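Local coordinates for DUF6844 domain-containing protein (PDB 4QVR) that is of unknown function but carries a signal sequence and is probably exported from the cytoplasm of Francisella tularensis, at residues I77-K82 / P253-V258; Q129-Y134 / V258-G263; D136-A141 / G314-R319; K428-K433 / N439-V444. One frame throughout, in Å; residues are numbered along the deposited sequence.

Contact 1 of 4, residues I77-K82 / P253-V258; sequences ISTDSK and PIKTFV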
loop_
_atom_site.group_PDB
_atom_site.type_symbol
_atom_site.label_atom_id
_atom_site.label_comp_id
_atom_site.label_asym_id
_atom_site.label_seq_id
_atom_site.Cartn_x
_atom_site.Cartn_y
_atom_site.Cartn_z
ATOM N N ILE A 77 -13.096 2.402 7.591
ATOM C CA ILE A 77 -13.181 0.987 7.916
ATOM C C ILE A 77 -14.644 0.499 7.864
ATOM O O ILE A 77 -14.928 -0.566 7.312
ATOM C CB ILE A 77 -12.602 0.707 9.325
ATOM C CG1 ILE A 77 -11.082 0.904 9.321
ATOM C CG2 ILE A 77 -12.935 -0.710 9.763
ATOM C CD1 ILE A 77 -10.448 0.816 10.689
ATOM N N SER A 78 -15.563 1.302 8.405
ATOM C CA SER A 78 -16.996 0.940 8.473
ATOM C C SER A 78 -17.824 0.971 7.177
ATOM O O SER A 78 -18.918 0.398 7.147
ATOM C CB SER A 78 -17.694 1.828 9.496
ATOM O OG SER A 78 -17.071 1.666 10.747
ATOM N N THR A 79 -17.348 1.647 6.134
ATOM C CA THR A 79 -18.101 1.713 4.863
ATOM C C THR A 79 -18.173 0.335 4.193
ATOM O O THR A 79 -17.244 -0.451 4.313
ATOM C CB THR A 79 -17.459 2.686 3.839
ATOM O OG1 THR A 79 -16.083 2.323 3.627
ATOM C CG2 THR A 79 -17.534 4.125 4.318
ATOM N N ASP A 80 -19.288 0.053 3.514
ATOM C CA ASP A 80 -19.456 -1.216 2.801
ATOM C C ASP A 80 -18.455 -1.284 1.672
ATOM O O ASP A 80 -18.092 -0.241 1.127
ATOM C CB ASP A 80 -20.878 -1.356 2.236
ATOM C CG ASP A 80 -21.911 -1.713 3.307
ATOM O OD1 ASP A 80 -21.502 -2.115 4.421
ATOM O OD2 ASP A 80 -23.136 -1.616 3.023
ATOM N N SER A 81 -18.005 -2.500 1.341
ATOM C CA SER A 81 -17.060 -2.723 0.244
ATOM C C SER A 81 -17.524 -3.872 -0.673
ATOM O O SER A 81 -16.851 -4.918 -0.820
ATOM C CB SER A 81 -15.644 -2.989 0.774
ATOM O OG SER A 81 -15.158 -1.892 1.545
ATOM N N LYS A 82 -18.678 -3.662 -1.297
ATOM C CA LYS A 82 -19.257 -4.639 -2.226
ATOM C C LYS A 82 -18.479 -4.635 -3.561
ATOM O O LYS A 82 -17.883 -3.630 -3.923
ATOM C CB LYS A 82 -20.734 -4.288 -2.501
ATOM C CG LYS A 82 -21.656 -4.354 -1.283
ATOM C CD LYS A 82 -23.049 -3.831 -1.623
ATOM C CE LYS A 82 -23.979 -3.825 -0.420
ATOM N NZ LYS A 82 -24.264 -5.201 0.076
ATOM N N PRO A 253 -3.377 2.930 3.238
ATOM C CA PRO A 253 -4.565 2.711 2.396
ATOM C C PRO A 253 -5.790 3.056 3.195
ATOM O O PRO A 253 -5.818 2.812 4.411
ATOM C CB PRO A 253 -4.567 1.198 2.110
ATOM C CG PRO A 253 -3.376 0.622 2.796
ATOM C CD PRO A 253 -2.540 1.731 3.374
ATOM N N ILE A 254 -6.806 3.613 2.558
ATOM C CA ILE A 254 -8.022 3.909 3.308
ATOM C C ILE A 254 -9.264 3.287 2.731
ATOM O O ILE A 254 -10.238 3.125 3.455
ATOM C CB ILE A 254 -8.222 5.405 3.577
ATOM C CG1 ILE A 254 -8.259 6.196 2.283
ATOM C CG2 ILE A 254 -7.113 5.916 4.503
ATOM C CD1 ILE A 254 -8.617 7.640 2.537
ATOM N N LYS A 255 -9.201 2.889 1.459
ATOM C CA LYS A 255 -10.298 2.264 0.798
ATOM C C LYS A 255 -9.791 1.474 -0.401
ATOM O O LYS A 255 -8.896 1.924 -1.118
ATOM C CB LYS A 255 -11.218 3.370 0.272
ATOM C CG LYS A 255 -12.527 2.894 -0.362
ATOM C CD LYS A 255 -13.477 2.403 0.720
ATOM C CE LYS A 255 -14.637 1.635 0.124
ATOM N NZ LYS A 255 -15.447 1.021 1.189
ATOM N N THR A 256 -10.334 0.273 -0.607
ATOM C CA THR A 256 -9.994 -0.528 -1.769
ATOM C C THR A 256 -11.284 -0.882 -2.448
ATOM O O THR A 256 -12.325 -0.858 -1.804
ATOM C CB THR A 256 -9.257 -1.808 -1.418
ATOM O OG1 THR A 256 -9.942 -2.474 -0.350
ATOM C CG2 THR A 256 -7.852 -1.492 -0.963
ATOM N N PHE A 257 -11.195 -1.224 -3.737
ATOM C CA PHE A 257 -12.334 -1.596 -4.574
ATOM C C PHE A 257 -11.944 -2.733 -5.516
ATOM O O PHE A 257 -10.796 -2.802 -5.962
ATOM C CB PHE A 257 -12.745 -0.438 -5.495
ATOM C CG PHE A 257 -13.196 0.792 -4.772
ATOM C CD1 PHE A 257 -14.525 0.946 -4.410
ATOM C CD2 PHE A 257 -12.309 1.809 -4.500
ATOM C CE1 PHE A 257 -14.952 2.082 -3.751
ATOM C CE2 PHE A 257 -12.730 2.943 -3.847
ATOM C CZ PHE A 257 -14.049 3.075 -3.466
ATOM N N VAL A 258 -12.892 -3.607 -5.832
ATOM C CA VAL A 258 -12.603 -4.727 -6.728
ATOM C C VAL A 258 -13.582 -4.769 -7.883
ATOM O O VAL A 258 -14.758 -4.492 -7.710
ATOM C CB VAL A 258 -12.624 -6.090 -6.002
ATOM C CG1 VAL A 258 -13.983 -6.388 -5.393
ATOM C CG2 VAL A 258 -12.231 -7.205 -6.957
HETATM O O HOH W 1 -15.357 -3.252 -4.189
#
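The ammonium of Lys255 comes to the flat carbonyl group of Asp80 from above its plane: NZ stands 46° out of it, 2.9 Å from Asp80 O. The rest of the grip comes from two hydroxyls. Thr79 OG1 lies 2.8 Å from Lys255 NZ and Ser81 OG lies 2.9 Å from it, so the three consecutive residues Thr79, Asp80 and Ser81 together accept three hydrogen bonds from one ammonium. Lys255 gets there by bending at chi2 (73°) and then running extended to its tip. The hydroxyls are themselves positioned, Thr79 OG1 by Ala76 O and Ser81 OG by Asp315, whose carboxylate, one step behind Ser81, would probably favour a charged lysine. Further along, a water donates to Lys82 O at 2.6 Å and accepts from Val258 N at 3.0 Å, bridging the backbones. The contact thus ties the loop leaving helix 67-78 to strand 251-261, an outer strand of the three-stranded antiparallel sheet. That strand pairs with strand 264-273, while Lys255 and Phe257 also pack on helix 94-108.

Contact 2 of 4, residues Q129-Y134 / V258-G263; sequences QTNSNY and VVEKDG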
loop_
_atom_site.group_PDB
_atom_site.type_symbol
_atom_site.label_atom_id
_atom_site.label_comp_id
_atom_site.label_asym_id
_atom_site.label_seq_id
_atom_site.Cartn_x
_atom_site.Cartn_y
_atom_site.Cartn_z
ATOM N N GLN A 129 -10.013 -20.023 -16.263
ATOM C CA GLN A 129 -11.276 -20.320 -16.958
ATOM C C GLN A 129 -12.503 -20.422 -16.057
ATOM O O GLN A 129 -13.549 -19.837 -16.338
ATOM C CB GLN A 129 -11.146 -21.671 -17.688
ATOM C CG GLN A 129 -9.984 -21.787 -18.667
ATOM C CD GLN A 129 -10.058 -20.786 -19.811
ATOM O OE1 GLN A 129 -11.008 -19.997 -19.914
ATOM N NE2 GLN A 129 -9.054 -20.821 -20.691
ATOM N N THR A 130 -12.360 -21.208 -14.996
ATOM C CA THR A 130 -13.422 -21.464 -14.027
ATOM C C THR A 130 -13.440 -20.442 -12.882
ATOM O O THR A 130 -14.252 -20.542 -11.960
ATOM C CB THR A 130 -13.249 -22.882 -13.439
ATOM O OG1 THR A 130 -11.980 -22.981 -12.775
ATOM C CG2 THR A 130 -13.310 -23.941 -14.556
ATOM N N ASN A 131 -12.524 -19.477 -12.944
ATOM C CA ASN A 131 -12.380 -18.426 -11.940
ATOM C C ASN A 131 -12.088 -18.984 -10.535
ATOM O O ASN A 131 -12.389 -18.344 -9.528
ATOM C CB ASN A 131 -13.624 -17.525 -11.934
ATOM C CG ASN A 131 -13.358 -16.153 -11.312
ATOM O OD1 ASN A 131 -12.244 -15.610 -11.398
ATOM N ND2 ASN A 131 -14.388 -15.573 -10.701
ATOM N N SER A 132 -11.492 -20.176 -10.474
ATOM C CA SER A 132 -11.154 -20.795 -9.189
ATOM C C SER A 132 -9.935 -20.150 -8.521
ATOM O O SER A 132 -9.719 -20.353 -7.336
ATOM C CB SER A 132 -10.933 -22.314 -9.324
ATOM O OG SER A 132 -9.806 -22.629 -10.132
ATOM N N ASN A 133 -9.138 -19.380 -9.259
ATOM C CA ASN A 133 -7.977 -18.717 -8.651
ATOM C C ASN A 133 -8.241 -17.227 -8.421
ATOM O O ASN A 133 -7.313 -16.444 -8.299
ATOM C CB ASN A 133 -6.714 -18.917 -9.497
ATOM C CG ASN A 133 -6.809 -18.247 -10.842
ATOM O OD1 ASN A 133 -7.881 -17.823 -11.255
ATOM N ND2 ASN A 133 -5.698 -18.181 -11.546
ATOM N N TYR A 134 -9.522 -16.856 -8.362
ATOM C CA TYR A 134 -9.934 -15.501 -8.138
ATOM C C TYR A 134 -9.275 -14.867 -6.914
ATOM O O TYR A 134 -8.767 -13.760 -6.992
ATOM C CB TYR A 134 -11.471 -15.415 -7.974
ATOM C CG TYR A 134 -11.916 -14.087 -7.379
ATOM C CD1 TYR A 134 -11.939 -12.924 -8.148
ATOM C CD2 TYR A 134 -12.274 -13.981 -6.036
ATOM C CE1 TYR A 134 -12.327 -11.700 -7.598
ATOM C CE2 TYR A 134 -12.641 -12.748 -5.476
ATOM C CZ TYR A 134 -12.676 -11.610 -6.266
ATOM O OH TYR A 134 -13.067 -10.377 -5.721
ATOM N N VAL A 258 -12.892 -3.607 -5.832
ATOM C CA VAL A 258 -12.603 -4.727 -6.728
ATOM C C VAL A 258 -13.582 -4.769 -7.883
ATOM O O VAL A 258 -14.758 -4.492 -7.710
ATOM C CB VAL A 258 -12.624 -6.090 -6.002
ATOM C CG1 VAL A 258 -13.983 -6.388 -5.393
ATOM C CG2 VAL A 258 -12.231 -7.205 -6.957
ATOM N N VAL A 259 -13.068 -5.082 -9.069
ATOM C CA VAL A 259 -13.889 -5.231 -10.247
ATOM C C VAL A 259 -13.426 -6.460 -11.053
ATOM O O VAL A 259 -12.233 -6.700 -11.204
ATOM C CB VAL A 259 -13.802 -4.005 -11.189
ATOM C CG1 VAL A 259 -14.697 -4.198 -12.415
ATOM C CG2 VAL A 259 -14.230 -2.753 -10.500
ATOM N N GLU A 260 -14.373 -7.230 -11.551
ATOM C CA GLU A 260 -14.061 -8.345 -12.441
ATOM C C GLU A 260 -14.570 -8.022 -13.842
ATOM O O GLU A 260 -15.768 -7.725 -14.039
ATOM C CB GLU A 260 -14.687 -9.651 -11.977
ATOM C CG GLU A 260 -14.229 -10.131 -10.617
ATOM C CD GLU A 260 -14.826 -11.483 -10.283
ATOM O OE1 GLU A 260 -14.503 -12.477 -10.978
ATOM O OE2 GLU A 260 -15.607 -11.543 -9.310
ATOM N N LYS A 261 -13.647 -8.013 -14.795
ATOM C CA LYS A 261 -13.981 -7.811 -16.195
ATOM C C LYS A 261 -12.987 -8.437 -17.131
ATOM O O LYS A 261 -11.807 -8.483 -16.849
ATOM C CB LYS A 261 -14.186 -6.336 -16.568
ATOM C CG LYS A 261 -15.653 -5.936 -16.537
ATOM C CD LYS A 261 -15.972 -4.740 -17.415
ATOM C CE LYS A 261 -17.483 -4.533 -17.458
ATOM N NZ LYS A 261 -17.932 -3.381 -18.302
ATOM N N ASP A 262 -13.510 -8.953 -18.231
ATOM C CA ASP A 262 -12.709 -9.505 -19.295
ATOM C C ASP A 262 -11.679 -10.513 -18.834
ATOM O O ASP A 262 -10.510 -10.422 -19.189
ATOM C CB ASP A 262 -12.028 -8.341 -20.024
ATOM C CG ASP A 262 -13.041 -7.370 -20.631
ATOM O OD1 ASP A 262 -13.896 -7.832 -21.443
ATOM O OD2 ASP A 262 -12.978 -6.156 -20.303
ATOM N N GLY A 263 -12.106 -11.475 -18.035
ATOM C CA GLY A 263 -11.185 -12.498 -17.548
ATOM C C GLY A 263 -10.143 -12.030 -16.532
ATOM O O GLY A 263 -9.213 -12.774 -16.238
HETATM O O HOH W 2 -15.631 -9.594 -6.920
#
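Tyr134 swings its ring toward Val258 and Glu260 because its CG lies anti to the backbone N (chi1 165°), while Glu260 sets CG beside its own N (chi1 -61°) and then extends, laying its carboxylate by the ring. The two side chains cross nearly at a right angle, with Tyr134 CE1 3.7 Å from Glu260 CD. Farther out, the phenol oxygen approaches the valine: Val258 CG2 sits at the ring edge, 3.5 Å from Tyr134 OH. Asn131 comes from the opposite direction to Glu260 and gives it a bent hydrogen bond, ND2 to OE1 at 3.1 Å (137° at the hydrogen); OE1 receives it on its syn lone pair, although the acceptor is tilted from the Asn131 amide plane. Asn131 opens a type I beta turn that ends at Tyr134, closed by a weak bond from Tyr134 N to Asn131 O, and this turn leads from strand 117-126 into helix 134-159. In the three-stranded antiparallel sheet, 117-126 and 251-261 are the two outer strands, so the turn after one of them reaches across to the end of the other. The second carboxylate oxygen is held through water: one molecule donates to Tyr134 OH at 2.9 Å and to Glu260 OE2 at 3.1 Å. Asn131 OD1, by contrast, is buried here with no partner in the model.

Contact 3 of 4, residues D136-A141 / G314-R319; sequences DSAQLA and GDYGIR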
loop_
_atom_site.group_PDB
_atom_site.type_symbol
_atom_site.label_atom_id
_atom_site.label_comp_id
_atom_site.label_asym_id
_atom_site.label_seq_id
_atom_site.Cartn_x
_atom_site.Cartn_y
_atom_site.Cartn_z
ATOM N N ASP A 136 -6.478 -15.580 -5.272
ATOM C CA ASP A 136 -5.052 -15.414 -5.452
ATOM C C ASP A 136 -4.764 -14.312 -6.440
ATOM O O ASP A 136 -3.829 -13.537 -6.255
ATOM C CB ASP A 136 -4.413 -16.721 -5.961
ATOM C CG ASP A 136 -4.349 -17.805 -4.891
ATOM O OD1 ASP A 136 -4.290 -17.466 -3.686
ATOM O OD2 ASP A 136 -4.317 -18.997 -5.256
ATOM N N SER A 137 -5.568 -14.255 -7.500
ATOM C CA SER A 137 -5.400 -13.271 -8.521
ATOM C C SER A 137 -5.761 -11.882 -7.997
ATOM O O SER A 137 -5.064 -10.902 -8.288
ATOM C CB SER A 137 -6.237 -13.627 -9.752
ATOM O OG SER A 137 -5.765 -14.809 -10.341
ATOM N N ALA A 138 -6.823 -11.803 -7.209
ATOM C CA ALA A 138 -7.242 -10.530 -6.636
ATOM C C ALA A 138 -6.205 -10.009 -5.660
ATOM O O ALA A 138 -5.900 -8.825 -5.645
ATOM C CB ALA A 138 -8.605 -10.663 -5.962
ATOM N N GLN A 139 -5.655 -10.887 -4.836
ATOM C CA GLN A 139 -4.648 -10.449 -3.882
ATOM C C GLN A 139 -3.405 -9.933 -4.616
ATOM O O GLN A 139 -2.814 -8.949 -4.216
ATOM C CB GLN A 139 -4.278 -11.582 -2.955
ATOM C CG GLN A 139 -3.135 -11.254 -1.988
ATOM C CD GLN A 139 -3.480 -10.153 -1.032
ATOM O OE1 GLN A 139 -4.656 -9.774 -0.905
ATOM N NE2 GLN A 139 -2.472 -9.638 -0.318
ATOM N N LEU A 140 -3.002 -10.617 -5.682
ATOM C CA LEU A 140 -1.853 -10.185 -6.455
ATOM C C LEU A 140 -2.130 -8.785 -7.031
ATOM O O LEU A 140 -1.273 -7.898 -7.048
ATOM C CB LEU A 140 -1.606 -11.175 -7.586
ATOM C CG LEU A 140 -0.507 -10.740 -8.550
ATOM C CD1 LEU A 140 0.828 -10.765 -7.845
ATOM C CD2 LEU A 140 -0.463 -11.633 -9.764
ATOM N N ALA A 141 -3.337 -8.613 -7.542
ATOM C CA ALA A 141 -3.763 -7.347 -8.128
ATOM C C ALA A 141 -3.673 -6.206 -7.093
ATOM O O ALA A 141 -3.240 -5.085 -7.419
ATOM C CB ALA A 141 -5.179 -7.492 -8.678
ATOM N N GLY A 314 -14.492 -6.381 -1.135
ATOM C CA GLY A 314 -13.616 -5.374 -1.733
ATOM C C GLY A 314 -12.517 -4.881 -0.861
ATOM O O GLY A 314 -11.705 -4.087 -1.303
ATOM N N ASP A 315 -12.491 -5.375 0.376
ATOM C CA ASP A 315 -11.507 -5.023 1.365
ATOM C C ASP A 315 -10.200 -5.834 1.267
ATOM O O ASP A 315 -10.152 -7.043 1.549
ATOM C CB ASP A 315 -12.085 -5.222 2.748
ATOM C CG ASP A 315 -13.228 -4.240 3.067
ATOM O OD1 ASP A 315 -13.220 -3.093 2.545
ATOM O OD2 ASP A 315 -14.116 -4.619 3.888
ATOM N N TYR A 316 -9.140 -5.121 0.904
ATOM C CA TYR A 316 -7.801 -5.654 0.780
ATOM C C TYR A 316 -6.806 -4.762 1.561
ATOM O O TYR A 316 -7.074 -3.557 1.811
ATOM C CB TYR A 316 -7.427 -5.695 -0.698
ATOM C CG TYR A 316 -8.090 -6.820 -1.433
ATOM C CD1 TYR A 316 -9.385 -6.703 -1.895
ATOM C CD2 TYR A 316 -7.428 -8.020 -1.644
ATOM C CE1 TYR A 316 -10.003 -7.755 -2.558
ATOM C CE2 TYR A 316 -8.048 -9.074 -2.304
ATOM C CZ TYR A 316 -9.340 -8.928 -2.743
ATOM O OH TYR A 316 -9.977 -9.964 -3.388
ATOM N N GLY A 317 -5.678 -5.345 1.951
ATOM C CA GLY A 317 -4.644 -4.597 2.634
ATOM C C GLY A 317 -4.846 -4.428 4.108
ATOM O O GLY A 317 -5.537 -5.228 4.746
ATOM N N ILE A 318 -4.208 -3.391 4.652
ATOM C CA ILE A 318 -4.282 -3.077 6.066
ATOM C C ILE A 318 -4.972 -1.737 6.276
ATOM O O ILE A 318 -5.092 -0.924 5.344
ATOM C CB ILE A 318 -2.879 -3.051 6.709
ATOM C CG1 ILE A 318 -2.059 -1.830 6.282
ATOM C CG2 ILE A 318 -2.123 -4.306 6.353
ATOM C CD1 ILE A 318 -2.424 -0.570 7.029
ATOM N N ARG A 319 -5.463 -1.530 7.494
ATOM C CA ARG A 319 -6.104 -0.273 7.876
ATOM C C ARG A 319 -5.697 0.042 9.287
ATOM O O ARG A 319 -5.428 -0.860 10.065
ATOM C CB ARG A 319 -7.639 -0.380 7.882
ATOM C CG ARG A 319 -8.313 -0.725 6.562
ATOM C CD ARG A 319 -8.200 0.380 5.515
ATOM N NE ARG A 319 -8.900 -0.079 4.341
ATOM C CZ ARG A 319 -8.383 -0.848 3.404
ATOM N NH1 ARG A 319 -7.103 -1.199 3.429
ATOM N NH2 ARG A 319 -9.155 -1.247 2.407
HETATM O O HOH W 3 -5.776 -8.331 1.218
#
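Tyr316 pushes its ring at helix 134-159 and meets two consecutive residues. Ala138 CB lies 3.7 Å from Tyr316 CZ; its approach to the phenol oxygen is shorter still, and the exact spacing there is doubtful. Gln139 OE1 comes to the ring edge, in the ring plane, 3.4 Å from Tyr316 CD2, with the amide turned 24° from the ring. The Gln139 chain bends at chi2 (64°), which brings its amide alongside the tyrosine, the two side chains passing in opposite directions. In the next shell a water donates to Gln139 OE1 at 2.8 Å and accepts from Gly317 N at 3.1 Å, while Gln139 NE2 is satisfied by Asn363 and Glu143, which fixes the amide's rotation. The tyrosine backbone is held too: Arg319 curls back so that NH1 reaches Tyr316 O at 2.9 Å and also Ile318 O at 2.8 Å, and Tyr316 N is hydrogen-bonded to Thr256 OG1. Seen from the fold, the loop just ahead of strand 318-322, an outer strand of the four-stranded antiparallel sheet, packs on helix 134-159. Tyr316 also touches Ile267 of strand 264-273, in the other sheet, and helix 349-370 adjoins Gln139 through Met359.

Contact 4 of 4, residues K428-K433 / N439-V444; sequences KRWRYK and NIVYGV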
loop_
_atom_site.group_PDB
_atom_site.type_symbol
_atom_site.label_atom_id
_atom_site.label_comp_id
_atom_site.label_asym_id
_atom_site.label_seq_id
_atom_site.Cartn_x
_atom_site.Cartn_y
_atom_site.Cartn_z
ATOM N N LYS A 428 -13.034 -11.046 12.840
ATOM C CA LYS A 428 -14.162 -11.200 11.938
ATOM C C LYS A 428 -13.887 -12.336 10.981
ATOM O O LYS A 428 -12.755 -12.555 10.571
ATOM C CB LYS A 428 -14.368 -9.894 11.155
ATOM C CG LYS A 428 -15.522 -9.855 10.163
ATOM C CD LYS A 428 -16.880 -9.890 10.824
ATOM C CE LYS A 428 -17.975 -9.727 9.775
ATOM N NZ LYS A 428 -19.331 -9.898 10.366
ATOM N N ARG A 429 -14.932 -13.074 10.657
ATOM C CA ARG A 429 -14.863 -14.175 9.709
ATOM C C ARG A 429 -16.146 -14.029 8.907
ATOM O O ARG A 429 -17.160 -13.594 9.446
ATOM C CB ARG A 429 -14.792 -15.511 10.437
ATOM C CG ARG A 429 -13.505 -15.680 11.244
ATOM C CD ARG A 429 -13.698 -16.536 12.479
ATOM N NE ARG A 429 -13.846 -17.959 12.214
ATOM C CZ ARG A 429 -12.868 -18.856 12.333
ATOM N NH1 ARG A 429 -13.117 -20.138 12.080
ATOM N NH2 ARG A 429 -11.642 -18.483 12.710
ATOM N N TRP A 430 -16.079 -14.298 7.612
ATOM C CA TRP A 430 -17.244 -14.203 6.752
ATOM C C TRP A 430 -17.113 -15.180 5.592
ATOM O O TRP A 430 -16.044 -15.704 5.318
ATOM C CB TRP A 430 -17.427 -12.780 6.237
ATOM C CG TRP A 430 -16.230 -12.245 5.492
ATOM C CD1 TRP A 430 -15.170 -11.570 6.032
ATOM C CD2 TRP A 430 -15.980 -12.317 4.076
ATOM N NE1 TRP A 430 -14.267 -11.221 5.051
ATOM C CE2 TRP A 430 -14.745 -11.664 3.837
ATOM C CE3 TRP A 430 -16.678 -12.852 2.996
ATOM C CZ2 TRP A 430 -14.202 -11.545 2.565
ATOM C CZ3 TRP A 430 -16.129 -12.745 1.730
ATOM C CH2 TRP A 430 -14.902 -12.083 1.524
ATOM N N ARG A 431 -18.214 -15.368 4.897
ATOM C CA ARG A 431 -18.317 -16.327 3.839
ATOM C C ARG A 431 -19.250 -15.766 2.791
ATOM O O ARG A 431 -20.306 -15.210 3.098
ATOM C CB ARG A 431 -18.897 -17.601 4.445
ATOM C CG ARG A 431 -19.138 -18.762 3.505
ATOM C CD ARG A 431 -19.749 -19.918 4.271
ATOM N NE ARG A 431 -20.215 -20.992 3.393
ATOM C CZ ARG A 431 -21.328 -20.919 2.675
ATOM N NH1 ARG A 431 -21.692 -21.936 1.905
ATOM N NH2 ARG A 431 -22.075 -19.814 2.703
ATOM N N TYR A 432 -18.860 -15.902 1.548
ATOM C CA TYR A 432 -19.664 -15.387 0.494
ATOM C C TYR A 432 -19.645 -16.337 -0.688
ATOM O O TYR A 432 -18.594 -16.627 -1.245
ATOM C CB TYR A 432 -19.165 -13.999 0.103
ATOM C CG TYR A 432 -19.949 -13.390 -1.041
ATOM C CD1 TYR A 432 -21.299 -13.113 -0.902
ATOM C CD2 TYR A 432 -19.336 -13.092 -2.254
ATOM C CE1 TYR A 432 -22.026 -12.568 -1.937
ATOM C CE2 TYR A 432 -20.054 -12.543 -3.305
ATOM C CZ TYR A 432 -21.401 -12.276 -3.136
ATOM O OH TYR A 432 -22.135 -11.715 -4.158
ATOM N N LYS A 433 -20.806 -16.860 -1.038
ATOM C CA LYS A 433 -20.909 -17.739 -2.196
ATOM C C LYS A 433 -21.061 -16.820 -3.386
ATOM O O LYS A 433 -21.904 -15.931 -3.369
ATOM C CB LYS A 433 -22.097 -18.676 -2.087
ATOM C CG LYS A 433 -22.079 -19.767 -3.147
ATOM C CD LYS A 433 -23.017 -20.911 -2.817
ATOM C CE LYS A 433 -22.762 -22.085 -3.754
ATOM N NZ LYS A 433 -23.505 -23.326 -3.379
ATOM N N ASN A 439 -18.749 -21.606 -6.258
ATOM C CA ASN A 439 -17.588 -21.236 -5.469
ATOM C C ASN A 439 -17.925 -20.370 -4.264
ATOM O O ASN A 439 -18.925 -19.642 -4.241
ATOM C CB ASN A 439 -16.539 -20.541 -6.337
ATOM C CG ASN A 439 -15.929 -21.472 -7.367
ATOM O OD1 ASN A 439 -16.457 -22.568 -7.643
ATOM N ND2 ASN A 439 -14.809 -21.047 -7.943
ATOM N N ILE A 440 -17.054 -20.455 -3.271
ATOM C CA ILE A 440 -17.227 -19.766 -2.031
ATOM C C ILE A 440 -15.924 -19.102 -1.650
ATOM O O ILE A 440 -14.852 -19.685 -1.819
ATOM C CB ILE A 440 -17.588 -20.757 -0.910
ATOM C CG1 ILE A 440 -18.779 -21.619 -1.332
ATOM C CG2 ILE A 440 -17.863 -20.021 0.409
ATOM C CD1 ILE A 440 -19.043 -22.770 -0.390
ATOM N N VAL A 441 -16.040 -17.881 -1.133
ATOM C CA VAL A 441 -14.917 -17.127 -0.673
ATOM C C VAL A 441 -15.057 -16.956 0.831
ATOM O O VAL A 441 -16.128 -16.644 1.347
ATOM C CB VAL A 441 -14.858 -15.753 -1.362
ATOM C CG1 VAL A 441 -13.622 -14.972 -0.922
ATOM C CG2 VAL A 441 -14.863 -15.950 -2.869
ATOM N N TYR A 442 -13.966 -17.201 1.531
ATOM C CA TYR A 442 -13.925 -17.046 2.957
ATOM C C TYR A 442 -13.036 -15.874 3.240
ATOM O O TYR A 442 -12.163 -15.540 2.434
ATOM C CB TYR A 442 -13.341 -18.295 3.596
ATOM C CG TYR A 442 -14.162 -19.524 3.332
ATOM C CD1 TYR A 442 -15.188 -19.886 4.184
ATOM C CD2 TYR A 442 -13.925 -20.308 2.207
ATOM C CE1 TYR A 442 -15.954 -21.010 3.937
ATOM C CE2 TYR A 442 -14.677 -21.430 1.947
ATOM C CZ TYR A 442 -15.688 -21.780 2.815
ATOM O OH TYR A 442 -16.437 -22.893 2.554
ATOM N N GLY A 443 -13.231 -15.242 4.382
ATOM C CA GLY A 443 -12.397 -14.116 4.716
ATOM C C GLY A 443 -12.236 -13.952 6.191
ATOM O O GLY A 443 -13.017 -14.500 6.982
ATOM N N VAL A 444 -11.198 -13.211 6.558
ATOM C CA VAL A 444 -10.916 -12.897 7.950
ATOM C C VAL A 444 -10.446 -11.463 8.038
ATOM O O VAL A 444 -10.013 -10.864 7.031
ATOM C CB VAL A 444 -9.796 -13.786 8.560
ATOM C CG1 VAL A 444 -10.222 -15.246 8.627
ATOM C CG2 VAL A 444 -8.508 -13.654 7.765
HETATM O O HOH W 4 -11.888 -9.736 5.234
#
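Trp430 and Gly443 face each other in a beta hairpin, where strands 424-433 and 440-448 run antiparallel at one edge of the four-stranded sheet. Both partners of this hydrogen-bonded pair give and accept: Trp430 N to Gly443 O at 3.1 Å, and Gly443 N to Trp430 O at 3.0 Å. Nearer the turn Tyr432 and Val441 do the same, with the bond from Tyr432 N to Val441 O at 2.8 Å. The alternate residues Tyr442 and Val444 turn their backbone bonds the other way, to Gly336 and Gly334 of strand 328-337. The indole N-H is satisfied by a water 2.8 Å from Trp430 NE1 that in turn donates to Val444 O. On the other face, Arg431 runs extended beside the Tyr442 ring, and Ile440 CG2 lies over one face of the Arg431 guanidinium. Trp430 CG sits between the backbone N and the carbonyl carbon (chi1 57°), which lays the indole over its cross-strand partner: Gly443 CA makes a CH-pi contact 3.7 Å from the centroid of the five-membered ring of Trp430.

In the fold
Contacts 1, 2 and 3 interleave along the chain: residues 77-82, 129-134 and 136-141 all come before their partners at 253-258, 258-263 and 314-319. Contact 4, a local hairpin, follows them all. Contacts 1 and 2 share strand 251-261 and Val258, with centres about 19 Å apart. Contact 3 is near both, its centre about 11 Å from that of contact 1 and about 14 Å from that of contact 2, and touches each. Contacts 3 and 4 reach the same four-stranded sheet without meeting, contact 3 at outer strand 318-322, contact 4 at the hairpin with outer strand 424-433. The crossed contacts bring together segments far apart in sequence, and contact 3 meets strand 251-261 of the other sheet through contact 1.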